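Local atomic coordinates of cytosolic phospholipase A2 delta (Homo sapiens, PDB entry 5IZ5), a protein that hydrolyses glycerophospholipids at the sn-2 position in a calcium-dependent manner, with a preference for linoleic acid there. Residues S23-L28 and L83-V88; T147-E152 and R249-G254; V161-S166 and M216-T221. The protein carries 3 engineered substitutions. One frame throughout, in Å; residues are numbered along the deposited sequence.

Contact 1 of 3, residues S23-L28 and L83-V88; sequences STCWQL and LIQSQV
I84 and W26 form a hydrogen-bonded pair between two antiparallel strands of the N-terminal C2 domain, a beta sandwich. W26 lies on strand 21-36 and I84 on strand 75-85. Two nearly straight backbone bonds join them. W26 N gives to I84 O at 2.8 Å, and I84 N gives to W26 O at 2.7 Å. CG1 of I84 packs 3.7 Å from L28 CB. On the same face the indole of W26 reaches toward the turn that follows strand 75-85. With CG anti to its carbonyl carbon (chi1 -60°), its six-membered ring covers S86. The CB of S86 sits over one ring face, 4.1 Å from the centroid and 14° off the normal, a CH-pi contact. Around the same strands M144 of strand 137-146 touches both W26 and L28.

L83 lies on the other face of the sheet, together with C25. L83 CG packs 3.8 Å from C25 CB, and its CD1 methyl touches W26 O. P250 touches L83 from outside the two segments.

Where regular pairing fades, the Q85 amide ties the two segments. Its OE1 takes two donors, S23 OG at 2.7 Å and Q87 N at 3.1 Å. The second arrives on a lone pair and braces the type I turn from Q85 to V88. The amide is thereby held from both ends, since Q85 NE2 gives to S23 O at 3.1 Å, approaching from 63° out of the carbonyl plane.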
loop_
_atom_site.group_PDB
_atom_site.type_symbol
_atom_site.label_atom_id
_atom_site.label_comp_id
_atom_site.label_asym_id
_atom_site.label_seq_id
_atom_site.Cartn_x
_atom_site.Cartn_y
_atom_site.Cartn_z
ATOM N N SER B 23 25.401 -3.964 -16.166
ATOM C CA SER B 23 26.330 -3.298 -15.254
ATOM C C SER B 23 27.266 -4.283 -14.548
ATOM O O SER B 23 26.815 -5.282 -14.009
ATOM C CB SER B 23 25.547 -2.521 -14.204
ATOM O OG SER B 23 26.447 -1.872 -13.322
ATOM N N THR B 24 28.562 -3.982 -14.531
ATOM C CA THR B 24 29.579 -4.879 -13.969
ATOM C C THR B 24 29.782 -4.738 -12.448
ATOM O O THR B 24 29.731 -3.630 -11.909
ATOM C CB THR B 24 30.916 -4.684 -14.718
ATOM O OG1 THR B 24 31.749 -5.839 -14.560
ATOM C CG2 THR B 24 31.667 -3.455 -14.244
ATOM N N CYS B 25 30.025 -5.866 -11.771
ATOM C CA CYS B 25 30.231 -5.902 -10.316
ATOM C C CYS B 25 31.701 -5.756 -9.913
ATOM O O CYS B 25 32.596 -6.081 -10.681
ATOM C CB CYS B 25 29.667 -7.206 -9.727
ATOM S SG CYS B 25 27.875 -7.399 -9.954
ATOM N N TRP B 26 31.930 -5.261 -8.700
ATOM C CA TRP B 26 33.265 -5.187 -8.111
ATOM C C TRP B 26 33.373 -6.199 -6.981
ATOM O O TRP B 26 32.357 -6.673 -6.470
ATOM C CB TRP B 26 33.530 -3.792 -7.550
ATOM C CG TRP B 26 33.451 -2.683 -8.587
ATOM C CD1 TRP B 26 33.692 -2.794 -9.928
ATOM C CD2 TRP B 26 33.127 -1.302 -8.354
ATOM N NE1 TRP B 26 33.527 -1.576 -10.545
ATOM C CE2 TRP B 26 33.182 -0.642 -9.603
ATOM C CE3 TRP B 26 32.791 -0.558 -7.213
ATOM C CZ2 TRP B 26 32.914 0.729 -9.743
ATOM C CZ3 TRP B 26 32.525 0.807 -7.352
ATOM C CH2 TRP B 26 32.589 1.432 -8.609
ATOM N N GLN B 27 34.599 -6.534 -6.590
ATOM C CA GLN B 27 34.814 -7.341 -5.392
ATOM C C GLN B 27 35.223 -6.459 -4.214
ATOM O O GLN B 27 36.179 -5.700 -4.326
ATOM C CB GLN B 27 35.883 -8.405 -5.630
ATOM C CG GLN B 27 36.224 -9.165 -4.350
ATOM C CD GLN B 27 37.482 -9.990 -4.461
ATOM O OE1 GLN B 27 38.459 -9.739 -3.754
ATOM N NE2 GLN B 27 37.471 -10.974 -5.350
ATOM N N LEU B 28 34.510 -6.571 -3.091
ATOM C CA LEU B 28 34.871 -5.855 -1.859
ATOM C C LEU B 28 35.484 -6.805 -0.830
ATOM O O LEU B 28 34.875 -7.812 -0.470
ATOM C CB LEU B 28 33.648 -5.160 -1.239
ATOM C CG LEU B 28 33.902 -4.334 0.035
ATOM C CD1 LEU B 28 34.828 -3.159 -0.251
ATOM C CD2 LEU B 28 32.597 -3.843 0.655
ATOM N N LEU B 83 30.648 -9.691 -3.547
ATOM C CA LEU B 83 30.461 -9.114 -4.879
ATOM C C LEU B 83 29.490 -7.927 -4.767
ATOM O O LEU B 83 28.391 -8.065 -4.230
ATOM C CB LEU B 83 29.963 -10.162 -5.880
ATOM C CG LEU B 83 30.582 -10.046 -7.294
ATOM C CD1 LEU B 83 32.107 -10.104 -7.254
ATOM C CD2 LEU B 83 30.057 -11.123 -8.236
ATOM N N ILE B 84 29.921 -6.762 -5.255
ATOM C CA ILE B 84 29.191 -5.504 -5.107
ATOM C C ILE B 84 28.738 -4.955 -6.468
ATOM O O ILE B 84 29.548 -4.772 -7.380
ATOM C CB ILE B 84 30.087 -4.452 -4.407
ATOM C CG1 ILE B 84 30.435 -4.899 -2.975
ATOM C CG2 ILE B 84 29.438 -3.070 -4.409
ATOM C CD1 ILE B 84 29.248 -5.150 -2.067
ATOM N N GLN B 85 27.439 -4.699 -6.592
ATOM C CA GLN B 85 26.857 -4.047 -7.771
ATOM C C GLN B 85 26.814 -2.543 -7.526
ATOM O O GLN B 85 26.099 -2.066 -6.646
ATOM C CB GLN B 85 25.454 -4.601 -8.045
ATOM C CG GLN B 85 24.663 -3.933 -9.156
ATOM C CD GLN B 85 25.452 -3.772 -10.438
ATOM O OE1 GLN B 85 25.864 -2.669 -10.785
ATOM N NE2 GLN B 85 25.663 -4.871 -11.149
ATOM N N SER B 86 27.591 -1.799 -8.307
ATOM C CA SER B 86 27.729 -0.349 -8.124
ATOM C C SER B 86 26.426 0.432 -8.346
ATOM O O SER B 86 26.263 1.522 -7.814
ATOM C CB SER B 86 28.812 0.200 -9.063
ATOM O OG SER B 86 28.463 -0.007 -10.426
ATOM N N GLN B 87 25.506 -0.126 -9.126
ATOM C CA GLN B 87 24.243 0.542 -9.449
ATOM C C GLN B 87 23.146 0.447 -8.375
ATOM O O GLN B 87 22.069 1.059 -8.530
ATOM C CB GLN B 87 23.687 -0.020 -10.750
ATOM C CG GLN B 87 24.496 0.294 -11.992
ATOM C CD GLN B 87 24.839 1.768 -12.124
ATOM O OE1 GLN B 87 25.873 2.201 -11.623
ATOM N NE2 GLN B 87 23.983 2.543 -12.785
ATOM N N VAL B 88 23.386 -0.308 -7.303
ATOM C CA VAL B 88 22.425 -0.345 -6.200
ATOM C C VAL B 88 23.012 0.284 -4.951
ATOM O O VAL B 88 24.224 0.436 -4.824
ATOM C CB VAL B 88 21.896 -1.771 -5.873
ATOM C CG1 VAL B 88 21.233 -2.386 -7.086
ATOM C CG2 VAL B 88 22.984 -2.690 -5.341
#

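Contact 2 of 3, residues T147-E152 and R249-G254; sequences TSDRPE and RPLTIG
E152 OE2 is gripped by two donors, R163 NE in a salt bridge and E164 N in a hydrogen bond, while E152 CB lies 4.4 Å from L251 CD1. It is CB that comes nearest the leucine. L251 has the largest share of the buried surface. Its side chain crosses that of R150. L251 CB stands 3.8 Å above one face of the R150 guanidinium, displaced toward the rim. The CD1 methyl lies over the same group, 3.9 Å from NH1.

R150 begins with CG between the backbone N and the carbonyl carbon (chi1 66°), then runs extended to NE. From there NH2 forms a salt bridge with E164, and NH1 makes a weak bond of 3.1 Å to P151 O. With an alanine here, E164 is likely to lose its charge mate, and L251 the flat group against its CB and CD1.

The contact joins the loop between strands 137-146 and 152-156, both paired with strand 21-36 of the first C2 domain, to a loop of what is probably a second C2-like domain. On that side R249 to T252 form a type II beta turn. L251 takes its third position, with a positive phi of 52°, and its side chain projects toward 147-152. L83 of strand 75-85 also touches the leucine. The turn is tied by T252 OG1, which gives to R249 O at 3.2 Å.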
loop_
_atom_site.group_PDB
_atom_site.type_symbol
_atom_site.label_atom_id
_atom_site.label_comp_id
_atom_site.label_asym_id
_atom_site.label_seq_id
_atom_site.Cartn_x
_atom_site.Cartn_y
_atom_site.Cartn_z
ATOM N N THR B 147 36.815 -7.039 -11.175
ATOM C CA THR B 147 36.723 -8.464 -11.462
ATOM C C THR B 147 36.623 -8.621 -12.975
ATOM O O THR B 147 36.346 -7.658 -13.685
ATOM C CB THR B 147 35.484 -9.104 -10.803
ATOM O OG1 THR B 147 34.296 -8.632 -11.449
ATOM C CG2 THR B 147 35.414 -8.775 -9.305
ATOM N N SER B 148 36.832 -9.838 -13.460
ATOM C CA SER B 148 36.776 -10.131 -14.895
ATOM C C SER B 148 35.446 -10.765 -15.330
ATOM O O SER B 148 35.288 -11.177 -16.483
ATOM C CB SER B 148 37.953 -11.032 -15.266
ATOM O OG SER B 148 38.069 -12.100 -14.343
ATOM N N ASP B 149 34.482 -10.821 -14.416
ATOM C CA ASP B 149 33.156 -11.367 -14.732
ATOM C C ASP B 149 32.445 -10.571 -15.829
ATOM O O ASP B 149 32.754 -9.405 -16.037
ATOM C CB ASP B 149 32.271 -11.359 -13.486
ATOM C CG ASP B 149 32.768 -12.296 -12.399
ATOM O OD1 ASP B 149 32.879 -13.512 -12.667
ATOM O OD2 ASP B 149 33.025 -11.814 -11.271
ATOM N N ARG B 150 31.492 -11.200 -16.522
ATOM C CA ARG B 150 30.581 -10.485 -17.428
ATOM C C ARG B 150 29.761 -9.483 -16.624
ATOM O O ARG B 150 29.687 -9.593 -15.402
ATOM C CB ARG B 150 29.634 -11.457 -18.156
ATOM C CG ARG B 150 28.637 -12.190 -17.263
ATOM C CD ARG B 150 27.627 -12.990 -18.074
ATOM N NE ARG B 150 26.756 -13.819 -17.229
ATOM C CZ ARG B 150 25.710 -13.385 -16.520
ATOM N NH1 ARG B 150 25.362 -12.098 -16.528
ATOM N NH2 ARG B 150 25.002 -14.248 -15.786
ATOM N N PRO B 151 29.129 -8.509 -17.301
ATOM C CA PRO B 151 28.262 -7.611 -16.542
ATOM C C PRO B 151 26.973 -8.308 -16.087
ATOM O O PRO B 151 26.520 -9.256 -16.723
ATOM C CB PRO B 151 27.937 -6.485 -17.541
ATOM C CG PRO B 151 28.732 -6.759 -18.780
ATOM C CD PRO B 151 29.104 -8.208 -18.743
ATOM N N GLU B 152 26.402 -7.840 -14.982
ATOM C CA GLU B 152 25.109 -8.323 -14.504
ATOM C C GLU B 152 23.995 -7.681 -15.320
ATOM O O GLU B 152 24.085 -6.506 -15.664
ATOM C CB GLU B 152 24.935 -7.984 -13.023
ATOM C CG GLU B 152 23.624 -8.472 -12.419
ATOM C CD GLU B 152 23.453 -8.066 -10.966
ATOM O OE1 GLU B 152 24.388 -7.489 -10.369
ATOM O OE2 GLU B 152 22.361 -8.314 -10.417
ATOM N N ARG B 249 28.941 -20.286 -8.346
ATOM C CA ARG B 249 29.829 -19.140 -8.570
ATOM C C ARG B 249 29.090 -18.006 -9.271
ATOM O O ARG B 249 28.154 -18.259 -10.030
ATOM C CB ARG B 249 31.071 -19.553 -9.375
ATOM C CG ARG B 249 32.258 -20.043 -8.552
ATOM C CD ARG B 249 31.921 -20.845 -7.298
ATOM N NE ARG B 249 33.054 -20.861 -6.374
ATOM C CZ ARG B 249 34.150 -21.607 -6.526
ATOM N NH1 ARG B 249 34.285 -22.424 -7.571
ATOM N NH2 ARG B 249 35.120 -21.539 -5.621
ATOM N N PRO B 250 29.503 -16.752 -9.011
ATOM C CA PRO B 250 28.784 -15.599 -9.547
ATOM C C PRO B 250 28.720 -15.559 -11.060
ATOM O O PRO B 250 29.701 -15.876 -11.730
ATOM C CB PRO B 250 29.598 -14.405 -9.049
ATOM C CG PRO B 250 30.301 -14.899 -7.848
ATOM C CD PRO B 250 30.611 -16.336 -8.136
ATOM N N LEU B 251 27.556 -15.182 -11.576
ATOM C CA LEU B 251 27.358 -14.947 -13.004
ATOM C C LEU B 251 27.831 -16.113 -13.894
ATOM O O LEU B 251 28.330 -15.893 -14.997
ATOM C CB LEU B 251 28.077 -13.656 -13.435
ATOM C CG LEU B 251 27.604 -12.277 -12.941
ATOM C CD1 LEU B 251 26.101 -12.210 -12.700
ATOM C CD2 LEU B 251 28.377 -11.827 -11.717
ATOM N N THR B 252 27.702 -17.343 -13.403
ATOM C CA THR B 252 28.042 -18.528 -14.196
ATOM C C THR B 252 26.981 -18.802 -15.257
ATOM O O THR B 252 25.893 -18.205 -15.270
ATOM C CB THR B 252 28.223 -19.786 -13.324
ATOM O OG1 THR B 252 27.077 -19.975 -12.486
ATOM C CG2 THR B 252 29.469 -19.660 -12.455
ATOM N N ILE B 253 27.333 -19.697 -16.167
ATOM C CA ILE B 253 26.397 -20.212 -17.155
ATOM C C ILE B 253 25.708 -21.416 -16.531
ATOM O O ILE B 253 26.219 -22.003 -15.573
ATOM C CB ILE B 253 27.119 -20.654 -18.457
ATOM C CG1 ILE B 253 28.028 -19.546 -18.989
ATOM C CG2 ILE B 253 26.132 -21.062 -19.548
ATOM C CD1 ILE B 253 29.162 -20.059 -19.850
ATOM N N GLY B 254 24.543 -21.763 -17.071
ATOM C CA GLY B 254 23.842 -22.980 -16.707
ATOM C C GLY B 254 24.715 -24.226 -16.697
ATOM O O GLY B 254 25.686 -24.324 -17.452
#

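Contact 3 of 3, residues V161-S166 and M216-T221; sequences VARELS and MAALET
The R163 guanidinium has the CE methyl of M216 over one face, 3.1 Å above its plane and displaced toward the rim. A218 CB approaches the group obliquely, 3.5 Å from NH2. NE forms a salt bridge with E152 and NH1 a hydrogen bond with Q614 OE1. The M216 chain bends at its last torsion (chi3 51°), which carries CE in over the cation. The carboxylate of E164 is turned to R150, and its OE1 passes 3.8 Å from A217 CB.

L165 and M216 form an antiparallel non-hydrogen-bonded pair. E164 O accepts from A217 N at 3.0 Å, with the donor well out of the carbonyl plane. A water gives a second bond to E164 O at 2.7 Å and accepts from A218 N at 2.9 Å. It thus bridges the break in strand 160-172 at E164 to the type I turn from M216 to L219, which follows strand 210-216. S166 OG rests 3.4 Å from A217 CB.

The chemistry is divided: one methyl, M216 CE, covers a face of the cation and A218 CB comes in obliquely, while the guanidinium N-H groups find acceptors beyond the two segments. This is likely to fix the rotation of the guanidinium in a buried place.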
loop_
_atom_site.group_PDB
_atom_site.type_symbol
_atom_site.label_atom_id
_atom_site.label_comp_id
_atom_site.label_asym_id
_atom_site.label_seq_id
_atom_site.Cartn_x
_atom_site.Cartn_y
_atom_site.Cartn_z
ATOM N N VAL B 161 15.611 -1.500 -8.301
ATOM C CA VAL B 161 16.426 -2.358 -9.156
ATOM C C VAL B 161 16.058 -3.823 -8.944
ATOM O O VAL B 161 16.013 -4.321 -7.813
ATOM C CB VAL B 161 17.931 -2.232 -8.840
ATOM C CG1 VAL B 161 18.751 -3.186 -9.701
ATOM C CG2 VAL B 161 18.411 -0.804 -9.044
ATOM N N ALA B 162 15.806 -4.503 -10.054
ATOM C CA ALA B 162 15.672 -5.942 -10.070
ATOM C C ALA B 162 17.031 -6.540 -10.443
ATOM O O ALA B 162 17.541 -6.342 -11.560
ATOM C CB ALA B 162 14.611 -6.345 -11.065
ATOM N N ARG B 163 17.629 -7.250 -9.490
ATOM C CA ARG B 163 18.927 -7.894 -9.697
ATOM C C ARG B 163 18.748 -9.098 -10.605
ATOM O O ARG B 163 17.656 -9.670 -10.665
ATOM C CB ARG B 163 19.516 -8.343 -8.361
ATOM C CG ARG B 163 19.722 -7.226 -7.345
ATOM C CD ARG B 163 20.729 -6.201 -7.830
ATOM N NE ARG B 163 22.040 -6.815 -8.063
ATOM C CZ ARG B 163 22.994 -6.976 -7.141
ATOM N NH1 ARG B 163 22.819 -6.555 -5.890
ATOM N NH2 ARG B 163 24.135 -7.569 -7.478
ATOM N N GLU B 164 19.813 -9.482 -11.311
ATOM C CA GLU B 164 19.761 -10.673 -12.164
ATOM C C GLU B 164 19.484 -11.898 -11.297
ATOM O O GLU B 164 20.100 -12.065 -10.249
ATOM C CB GLU B 164 21.077 -10.864 -12.926
ATOM C CG GLU B 164 21.007 -11.957 -13.981
ATOM C CD GLU B 164 22.327 -12.172 -14.706
ATOM O OE1 GLU B 164 22.565 -13.307 -15.159
ATOM O OE2 GLU B 164 23.128 -11.220 -14.838
ATOM N N LEU B 165 18.548 -12.736 -11.729
ATOM C CA LEU B 165 18.104 -13.875 -10.925
ATOM C C LEU B 165 18.465 -15.170 -11.626
ATOM O O LEU B 165 18.218 -15.324 -12.824
ATOM C CB LEU B 165 16.586 -13.838 -10.688
ATOM C CG LEU B 165 16.071 -14.177 -9.289
ATOM C CD1 LEU B 165 16.652 -13.221 -8.262
ATOM C CD2 LEU B 165 14.558 -14.110 -9.282
ATOM N N SER B 166 19.052 -16.091 -10.869
ATOM C CA SER B 166 19.250 -17.457 -11.324
ATOM C C SER B 166 18.245 -18.375 -10.644
ATOM O O SER B 166 17.745 -18.087 -9.553
ATOM C CB SER B 166 20.672 -17.917 -11.030
ATOM O OG SER B 166 21.609 -17.117 -11.731
ATOM N N MET B 216 20.090 -14.583 -6.391
ATOM C CA MET B 216 20.823 -13.641 -7.212
ATOM C C MET B 216 22.027 -14.280 -7.897
ATOM O O MET B 216 22.840 -14.949 -7.251
ATOM C CB MET B 216 21.312 -12.496 -6.351
ATOM C CG MET B 216 20.265 -11.436 -6.075
ATOM S SD MET B 216 20.834 -10.275 -4.832
ATOM C CE MET B 216 22.415 -9.806 -5.464
ATOM N N ALA B 217 22.151 -14.025 -9.199
ATOM C CA ALA B 217 23.281 -14.517 -9.988
ATOM C C ALA B 217 24.613 -13.984 -9.455
ATOM O O ALA B 217 25.633 -14.656 -9.569
ATOM C CB ALA B 217 23.111 -14.131 -11.451
ATOM N N ALA B 218 24.599 -12.794 -8.856
ATOM C CA ALA B 218 25.816 -12.182 -8.311
ATOM C C ALA B 218 26.353 -12.793 -7.014
ATOM O O ALA B 218 27.439 -12.419 -6.564
ATOM C CB ALA B 218 25.602 -10.687 -8.117
ATOM N N LEU B 219 25.616 -13.710 -6.399
ATOM C CA LEU B 219 26.101 -14.341 -5.165
ATOM C C LEU B 219 27.199 -15.372 -5.428
ATOM O O LEU B 219 27.155 -16.101 -6.415
ATOM C CB LEU B 219 24.969 -15.058 -4.419
ATOM C CG LEU B 219 24.193 -14.437 -3.248
ATOM C CD1 LEU B 219 24.219 -12.920 -3.289
ATOM C CD2 LEU B 219 22.758 -14.950 -3.190
ATOM N N GLU B 220 28.169 -15.436 -4.522
ATOM C CA GLU B 220 28.993 -16.624 -4.377
ATOM C C GLU B 220 28.396 -17.413 -3.231
ATOM O O GLU B 220 28.438 -16.978 -2.078
ATOM C CB GLU B 220 30.443 -16.284 -4.064
ATOM C CG GLU B 220 31.274 -17.513 -3.729
ATOM C CD GLU B 220 32.745 -17.195 -3.587
ATOM O OE1 GLU B 220 33.077 -16.190 -2.924
ATOM O OE2 GLU B 220 33.572 -17.957 -4.134
ATOM N N THR B 221 27.828 -18.565 -3.555
ATOM C CA THR B 221 27.156 -19.369 -2.560
ATOM C C THR B 221 27.211 -20.842 -2.976
ATOM O O THR B 221 27.997 -21.217 -3.843
ATOM C CB THR B 221 25.710 -18.851 -2.344
ATOM O OG1 THR B 221 25.099 -19.562 -1.271
ATOM C CG2 THR B 221 24.854 -18.978 -3.613
HETATM O O HOH W 1 22.369 -10.992 -9.178
#

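How the contacts relate
The three contacts form one cluster, with centres 10 to 11 Å apart, where the first C2 domain meets the probable second one. E152 of contact 2 is the hub. Its backbone N lies 2.8 Å from S23 O of contact 1, and its OE1 is 3.0 Å from Q85 NE2. The other oxygen, OE2, reaches R163 NE of contact 3 at 2.8 Å. A second salt bridge, R150 NH2 to E164 OE1 at 2.7 Å, also joins contacts 2 and 3. Contacts 1 and 3 meet directly where Q85 CB packs 3.3 Å from R163 NH2. The cluster lies away from the predicted calcium sites and from the catalytic S365.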